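Local coordinates for alpha,alpha-trehalose-phosphate synthase (UDP-forming) (Burkholderia multivorans, PDB 5UOF), which is a family 20 glycosyltransferase built on the GT-B fold, in which two Rossmann-like domains face each other across a cleft, at residues A[113-118]-A[180-185]; A[91-96]-A[174-179]. All blocks are in the same frame, centred on the assembly; numbering follows the deposited sequence.

Interaction 1 of 2, residues A[113-118]-A[180-185]. With EDO (1,2-ethanediol), chain I.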
loop_
_atom_site.group_PDB
_atom_site.type_symbol
_atom_site.label_atom_id
_atom_site.label_comp_id
_atom_site.label_asym_id
_atom_site.label_seq_id
_atom_site.Cartn_x
_atom_site.Cartn_y
_atom_site.Cartn_z
ATOM N N ALA A 113 -12.402 3.005 19.697
ATOM C CA ALA A 113 -12.687 2.807 21.116
ATOM C C ALA A 113 -13.624 1.623 21.321
ATOM O O ALA A 113 -13.466 0.857 22.281
ATOM C CB ALA A 113 -13.293 4.072 21.729
ATOM N N GLY A 114 -14.603 1.460 20.428
ATOM C CA GLY A 114 -15.536 0.346 20.558
ATOM C C GLY A 114 -14.872 -1.003 20.353
ATOM O O GLY A 114 -15.222 -1.986 21.010
ATOM N N TYR A 115 -13.932 -1.070 19.413
ATOM C CA TYR A 115 -13.123 -2.268 19.183
ATOM C C TYR A 115 -12.352 -2.670 20.432
ATOM O O TYR A 115 -12.393 -3.835 20.864
ATOM C CB TYR A 115 -12.179 -1.954 18.028
ATOM C CG TYR A 115 -11.119 -2.944 17.652
ATOM C CD1 TYR A 115 -11.446 -4.172 17.109
ATOM C CD2 TYR A 115 -9.778 -2.598 17.729
ATOM C CE1 TYR A 115 -10.457 -5.060 16.706
ATOM C CE2 TYR A 115 -8.789 -3.466 17.318
ATOM C CZ TYR A 115 -9.136 -4.700 16.807
ATOM O OH TYR A 115 -8.156 -5.573 16.380
ATOM N N LEU A 116 -11.660 -1.706 21.046
ATOM C CA LEU A 116 -10.996 -1.984 22.315
ATOM C C LEU A 116 -11.999 -2.422 23.376
ATOM O O LEU A 116 -11.744 -3.375 24.126
ATOM C CB LEU A 116 -10.221 -0.756 22.788
ATOM C CG LEU A 116 -9.167 -0.217 21.813
ATOM C CD1 LEU A 116 -8.312 0.851 22.496
ATOM C CD2 LEU A 116 -8.314 -1.333 21.212
ATOM N N ARG A 117 -13.153 -1.754 23.436
ATOM C CA ARG A 117 -14.123 -2.033 24.493
ATOM C C ARG A 117 -14.644 -3.462 24.406
ATOM O O ARG A 117 -14.714 -4.169 25.419
ATOM C CB ARG A 117 -15.289 -1.043 24.434
ATOM C CG ARG A 117 -16.309 -1.280 25.566
ATOM C CD ARG A 117 -17.636 -0.561 25.327
ATOM N NE ARG A 117 -18.371 -1.133 24.197
ATOM C CZ ARG A 117 -19.083 -2.259 24.254
ATOM N NH1 ARG A 117 -19.167 -2.948 25.391
ATOM N NH2 ARG A 117 -19.719 -2.697 23.171
ATOM N N VAL A 118 -15.013 -3.912 23.204
ATOM C CA VAL A 118 -15.586 -5.252 23.103
ATOM C C VAL A 118 -14.523 -6.313 23.335
ATOM O O VAL A 118 -14.817 -7.374 23.901
ATOM C CB VAL A 118 -16.308 -5.461 21.761
ATOM C CG1 VAL A 118 -17.493 -4.518 21.666
ATOM C CG2 VAL A 118 -15.356 -5.295 20.578
ATOM N N ASP A 180 0.778 2.145 16.124
ATOM C CA ASP A 180 1.716 1.895 17.218
ATOM C C ASP A 180 1.052 1.120 18.351
ATOM O O ASP A 180 1.645 0.188 18.906
ATOM C CB ASP A 180 2.298 3.205 17.751
ATOM C CG ASP A 180 3.220 2.986 18.949
ATOM O OD1 ASP A 180 4.372 2.546 18.742
ATOM O OD2 ASP A 180 2.791 3.236 20.102
ATOM N N GLU A 181 -0.183 1.483 18.701
ATOM C CA GLU A 181 -0.875 0.777 19.777
ATOM C C GLU A 181 -1.234 -0.648 19.367
ATOM O O GLU A 181 -1.189 -1.567 20.198
ATOM C CB GLU A 181 -2.123 1.557 20.183
ATOM C CG GLU A 181 -2.815 1.008 21.423
ATOM C CD GLU A 181 -3.865 1.951 21.969
ATOM O OE1 GLU A 181 -3.888 2.171 23.200
ATOM O OE2 GLU A 181 -4.670 2.467 21.171
ATOM N N LEU A 182 -1.608 -0.852 18.099
ATOM C CA LEU A 182 -1.896 -2.206 17.633
ATOM C C LEU A 182 -0.671 -3.094 17.755
ATOM O O LEU A 182 -0.774 -4.261 18.160
ATOM C CB LEU A 182 -2.390 -2.187 16.192
ATOM C CG LEU A 182 -3.741 -1.504 15.977
ATOM C CD1 LEU A 182 -4.081 -1.502 14.522
ATOM C CD2 LEU A 182 -4.831 -2.199 16.769
ATOM N N VAL A 183 0.502 -2.567 17.395
ATOM C CA VAL A 183 1.712 -3.375 17.485
ATOM C C VAL A 183 2.058 -3.654 18.946
ATOM O O VAL A 183 2.492 -4.762 19.290
ATOM C CB VAL A 183 2.860 -2.695 16.716
ATOM C CG1 VAL A 183 4.186 -3.335 17.066
ATOM C CG2 VAL A 183 2.607 -2.780 15.199
ATOM N N LYS A 184 1.832 -2.679 19.837
ATOM C CA LYS A 184 1.958 -2.958 21.268
ATOM C C LYS A 184 1.044 -4.108 21.694
ATOM O O LYS A 184 1.465 -5.000 22.441
ATOM C CB LYS A 184 1.651 -1.705 22.091
ATOM C CG LYS A 184 1.777 -1.938 23.603
ATOM C CD LYS A 184 1.433 -0.678 24.411
ATOM C CE LYS A 184 -0.026 -0.299 24.234
ATOM N NZ LYS A 184 -0.425 0.858 25.085
ATOM N N PHE A 185 -0.212 -4.102 21.234
ATOM C CA PHE A 185 -1.122 -5.208 21.533
ATOM C C PHE A 185 -0.554 -6.537 21.058
ATOM O O PHE A 185 -0.639 -7.556 21.765
ATOM C CB PHE A 185 -2.476 -4.975 20.871
ATOM C CG PHE A 185 -3.229 -3.794 21.409
ATOM C CD1 PHE A 185 -2.967 -3.288 22.673
ATOM C CD2 PHE A 185 -4.232 -3.211 20.650
ATOM C CE1 PHE A 185 -3.678 -2.206 23.164
ATOM C CE2 PHE A 185 -4.945 -2.126 21.132
ATOM C CZ PHE A 185 -4.669 -1.625 22.388
HETATM C C1 EDO I . -8.222 -4.173 24.663
HETATM O O1 EDO I . -9.200 -3.294 25.214
HETATM C C2 EDO I . -6.834 -3.676 25.024
HETATM O O2 EDO I . -6.558 -3.913 26.411
#
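The helix turns carrying Tyr115 and Leu116 on one side and Leu182 and Phe185 on the other run nearly parallel, 14° apart in direction, with their short axes 13.4 Å apart at closest approach. That spacing is wide for two helices, and long side chains bridge it. Leu116 spans part of the gap: with CG set anti to its carbonyl carbon (chi1 -57°), its CD2 methyl approaches the Phe185 ring obliquely, 3.5 Å from Phe185 CE2, and the two side chains cross at about a right angle. One face of that ring sits against its own helix, with Glu181 O 3.2 Å above the ring plane and shifted toward the rim. Both helices belong to the Rossmann-like half of the GT-B fold that contains the mixed sheet. Helix 109-127 leads into strand 135-139 and helix 179-186 into strand 191-194, and these two parallel strands flank strand 159-162. Next to the Leu116-Phe185 pair, Tyr115 presents a ring edge, with Leu182 CD2 close to the ring plane and 4.2 Å from Tyr115 CE2. The phenol is tied down elsewhere, Tyr115 OH bonding to Tyr141 O. The extended Glu181 side chain slants across Leu116, with Glu181 OE2 4.2 Å from Leu116 CD1, but its hydrogen bond goes to Tyr112 OH. A 1,2-ethanediol, probably from the crystallisation liquor, lies between the helices: its O1 donates to Leu116 O at 2.8 Å, it also bonds His148 ND1, and its C2 approaches Phe185 CE1 at 3.9 Å.

Interaction 2 of 2, residues A[91-96]-A[174-179]. With EDO (1,2-ethanediol), chain J.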
loop_
_atom_site.group_PDB
_atom_site.type_symbol
_atom_site.label_atom_id
_atom_site.label_comp_id
_atom_site.label_asym_id
_atom_site.label_seq_id
_atom_site.Cartn_x
_atom_site.Cartn_y
_atom_site.Cartn_z
ATOM N N ASN A 91 -13.407 -4.049 10.400
ATOM C CA ASN A 91 -13.706 -4.217 8.983
ATOM C C ASN A 91 -13.660 -2.911 8.202
ATOM O O ASN A 91 -13.425 -2.937 6.987
ATOM C CB ASN A 91 -15.068 -4.894 8.816
ATOM C CG ASN A 91 -15.012 -6.392 9.135
ATOM O OD1 ASN A 91 -14.041 -7.079 8.791
ATOM N ND2 ASN A 91 -16.042 -6.898 9.799
ATOM N N ALA A 92 -13.856 -1.773 8.863
ATOM C CA ALA A 92 -13.778 -0.495 8.166
ATOM C C ALA A 92 -12.359 0.030 8.038
ATOM O O ALA A 92 -12.101 0.834 7.142
ATOM C CB ALA A 92 -14.637 0.568 8.873
ATOM N N THR A 93 -11.441 -0.389 8.912
ATOM C CA THR A 93 -10.083 0.150 8.907
ATOM C C THR A 93 -9.034 -0.946 8.792
ATOM O O THR A 93 -8.220 -0.915 7.870
ATOM C CB THR A 93 -9.817 0.986 10.177
ATOM O OG1 THR A 93 -10.816 1.995 10.320
ATOM C CG2 THR A 93 -8.454 1.663 10.098
ATOM N N LEU A 94 -9.024 -1.913 9.712
ATOM C CA LEU A 94 -7.979 -2.934 9.722
ATOM C C LEU A 94 -8.008 -3.771 8.454
ATOM O O LEU A 94 -7.012 -3.873 7.726
ATOM C CB LEU A 94 -8.144 -3.851 10.934
ATOM C CG LEU A 94 -7.687 -3.316 12.278
ATOM C CD1 LEU A 94 -7.715 -4.424 13.316
ATOM C CD2 LEU A 94 -6.295 -2.720 12.136
ATOM N N TRP A 95 -9.152 -4.390 8.180
ATOM C CA TRP A 95 -9.239 -5.279 7.021
ATOM C C TRP A 95 -8.803 -4.604 5.727
ATOM O O TRP A 95 -7.943 -5.168 5.031
ATOM C CB TRP A 95 -10.654 -5.862 6.901
ATOM C CG TRP A 95 -10.735 -6.921 5.837
ATOM C CD1 TRP A 95 -10.589 -8.266 6.009
ATOM C CD2 TRP A 95 -10.953 -6.714 4.439
ATOM N NE1 TRP A 95 -10.709 -8.913 4.799
ATOM C CE2 TRP A 95 -10.930 -7.983 3.821
ATOM C CE3 TRP A 95 -11.162 -5.578 3.648
ATOM C CZ2 TRP A 95 -11.115 -8.147 2.450
ATOM C CZ3 TRP A 95 -11.344 -5.743 2.285
ATOM C CH2 TRP A 95 -11.322 -7.024 1.703
ATOM N N PRO A 96 -9.313 -3.425 5.338
ATOM C CA PRO A 96 -8.855 -2.876 4.052
ATOM C C PRO A 96 -7.377 -2.520 4.039
ATOM O O PRO A 96 -6.707 -2.769 3.026
ATOM C CB PRO A 96 -9.757 -1.648 3.838
ATOM C CG PRO A 96 -10.277 -1.300 5.206
ATOM C CD PRO A 96 -10.428 -2.629 5.889
ATOM N N ARG A 174 0.996 2.055 8.595
ATOM C CA ARG A 174 0.820 3.383 9.182
ATOM C C ARG A 174 -0.417 4.105 8.665
ATOM O O ARG A 174 -0.775 5.153 9.214
ATOM C CB ARG A 174 2.077 4.221 8.942
ATOM C CG ARG A 174 3.252 3.759 9.787
ATOM C CD ARG A 174 4.593 4.365 9.365
ATOM N NE ARG A 174 4.571 5.826 9.332
ATOM C CZ ARG A 174 4.977 6.554 8.297
ATOM N NH1 ARG A 174 5.456 5.960 7.209
ATOM N NH2 ARG A 174 4.922 7.877 8.354
ATOM N N LEU A 175 -1.089 3.569 7.646
ATOM C CA LEU A 175 -2.380 4.114 7.252
ATOM C C LEU A 175 -3.447 3.878 8.313
ATOM O O LEU A 175 -4.477 4.557 8.298
ATOM C CB LEU A 175 -2.819 3.510 5.922
ATOM C CG LEU A 175 -1.800 3.793 4.808
ATOM C CD1 LEU A 175 -2.227 3.137 3.505
ATOM C CD2 LEU A 175 -1.605 5.269 4.631
ATOM N N VAL A 176 -3.234 2.921 9.210
ATOM C CA VAL A 176 -4.091 2.739 10.384
ATOM C C VAL A 176 -3.605 3.705 11.460
ATOM O O VAL A 176 -2.503 3.515 11.983
ATOM C CB VAL A 176 -4.033 1.291 10.904
ATOM C CG1 VAL A 176 -4.911 1.145 12.140
ATOM C CG2 VAL A 176 -4.454 0.289 9.832
ATOM N N PRO A 177 -4.357 4.740 11.829
ATOM C CA PRO A 177 -3.796 5.768 12.731
ATOM C C PRO A 177 -3.283 5.190 14.046
ATOM O O PRO A 177 -2.206 5.597 14.507
ATOM C CB PRO A 177 -4.971 6.744 12.929
ATOM C CG PRO A 177 -5.709 6.662 11.586
ATOM C CD PRO A 177 -5.633 5.170 11.224
ATOM N N PRO A 178 -3.979 4.210 14.691
ATOM C CA PRO A 178 -3.408 3.649 15.934
ATOM C C PRO A 178 -2.430 2.484 15.734
ATOM O O PRO A 178 -2.337 1.588 16.582
ATOM C CB PRO A 178 -4.654 3.201 16.710
ATOM C CG PRO A 178 -5.609 2.780 15.629
ATOM C CD PRO A 178 -5.387 3.789 14.513
ATOM N N HIS A 179 -1.636 2.531 14.660
ATOM C CA HIS A 179 -0.738 1.418 14.337
ATOM C C HIS A 179 0.230 1.112 15.476
ATOM O O HIS A 179 0.499 -0.057 15.766
ATOM C CB HIS A 179 0.037 1.728 13.052
ATOM C CG HIS A 179 0.771 3.034 13.082
ATOM N ND1 HIS A 179 2.066 3.156 13.544
ATOM C CD2 HIS A 179 0.395 4.270 12.683
ATOM C CE1 HIS A 179 2.449 4.416 13.437
ATOM N NE2 HIS A 179 1.457 5.111 12.909
HETATM C C1 EDO J . -14.726 -7.936 5.411
HETATM O O1 EDO J . -15.006 -6.570 5.731
HETATM C C2 EDO J . -14.433 -8.031 3.922
HETATM O O2 EDO J . -15.523 -7.463 3.188
#
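Val176 faces Thr93 and Leu94 across this contact, and their side chains meet it at a slant. Its CB points at helix 89-98 but stays 4.5 Å from Thr93 CG2, so the two methyls do the touching. CG1, anti to the backbone N (chi1 179°), is 4.1 Å from Thr93 CG2 and equally far from Leu94 CD2. The other methyl, Val176 CG2, fits in beside it at 4.2 Å from Thr93 CG2. Thr93 offers its methyl and not its hydroxyl, while Leu94, whose CB points away, bends its tip back to the valine. Behind the side chain, Val176 begins a type I turn, closed by a weak hydrogen bond from His179 N to Val176 O, that puts Pro178 at the N-cap of helix 179-186. Val176 and Pro178 also rest on Phe89 of helix 89-98. This loop also reaches the dimer interface: Arg174 makes a salt bridge with Glu397 of the second subunit. Elsewhere on helix 89-98, a 1,2-ethanediol lays its C2 over the middle of one Trp95 face, 3.5 Å above the plane, and its O1 bonds weakly to Asn91 OD1, which also pairs with Tyr141 OH. Since no hydrogen bond crosses between the two segments and the touching atoms are methyl carbons, they meet by van der Waals contact in a buried setting.

Both contacts are buried and apolar across their segments, and they share one core in the same domain, with centres 11 Å apart. Leu94, in the conformer described, and Val176 both touch interaction 1: Leu94 CD1 lies 3.3 Å from Tyr115 OH, and Leu182 CD1 is 3.5 Å from Leu94 CD2 and 3.7 Å from Val176 CG1. The second elements are continuous, because the loop of 174-179 runs straight into helix 179-186, just as helices 89-98 and 109-127 follow each other in the chain. Interaction 1 joins two helices through aromatic rings and leucines, with the Glu181 carboxylate beside Leu116; interaction 2 sets a loop on a helix through small methyls, and its loop extends to the second subunit.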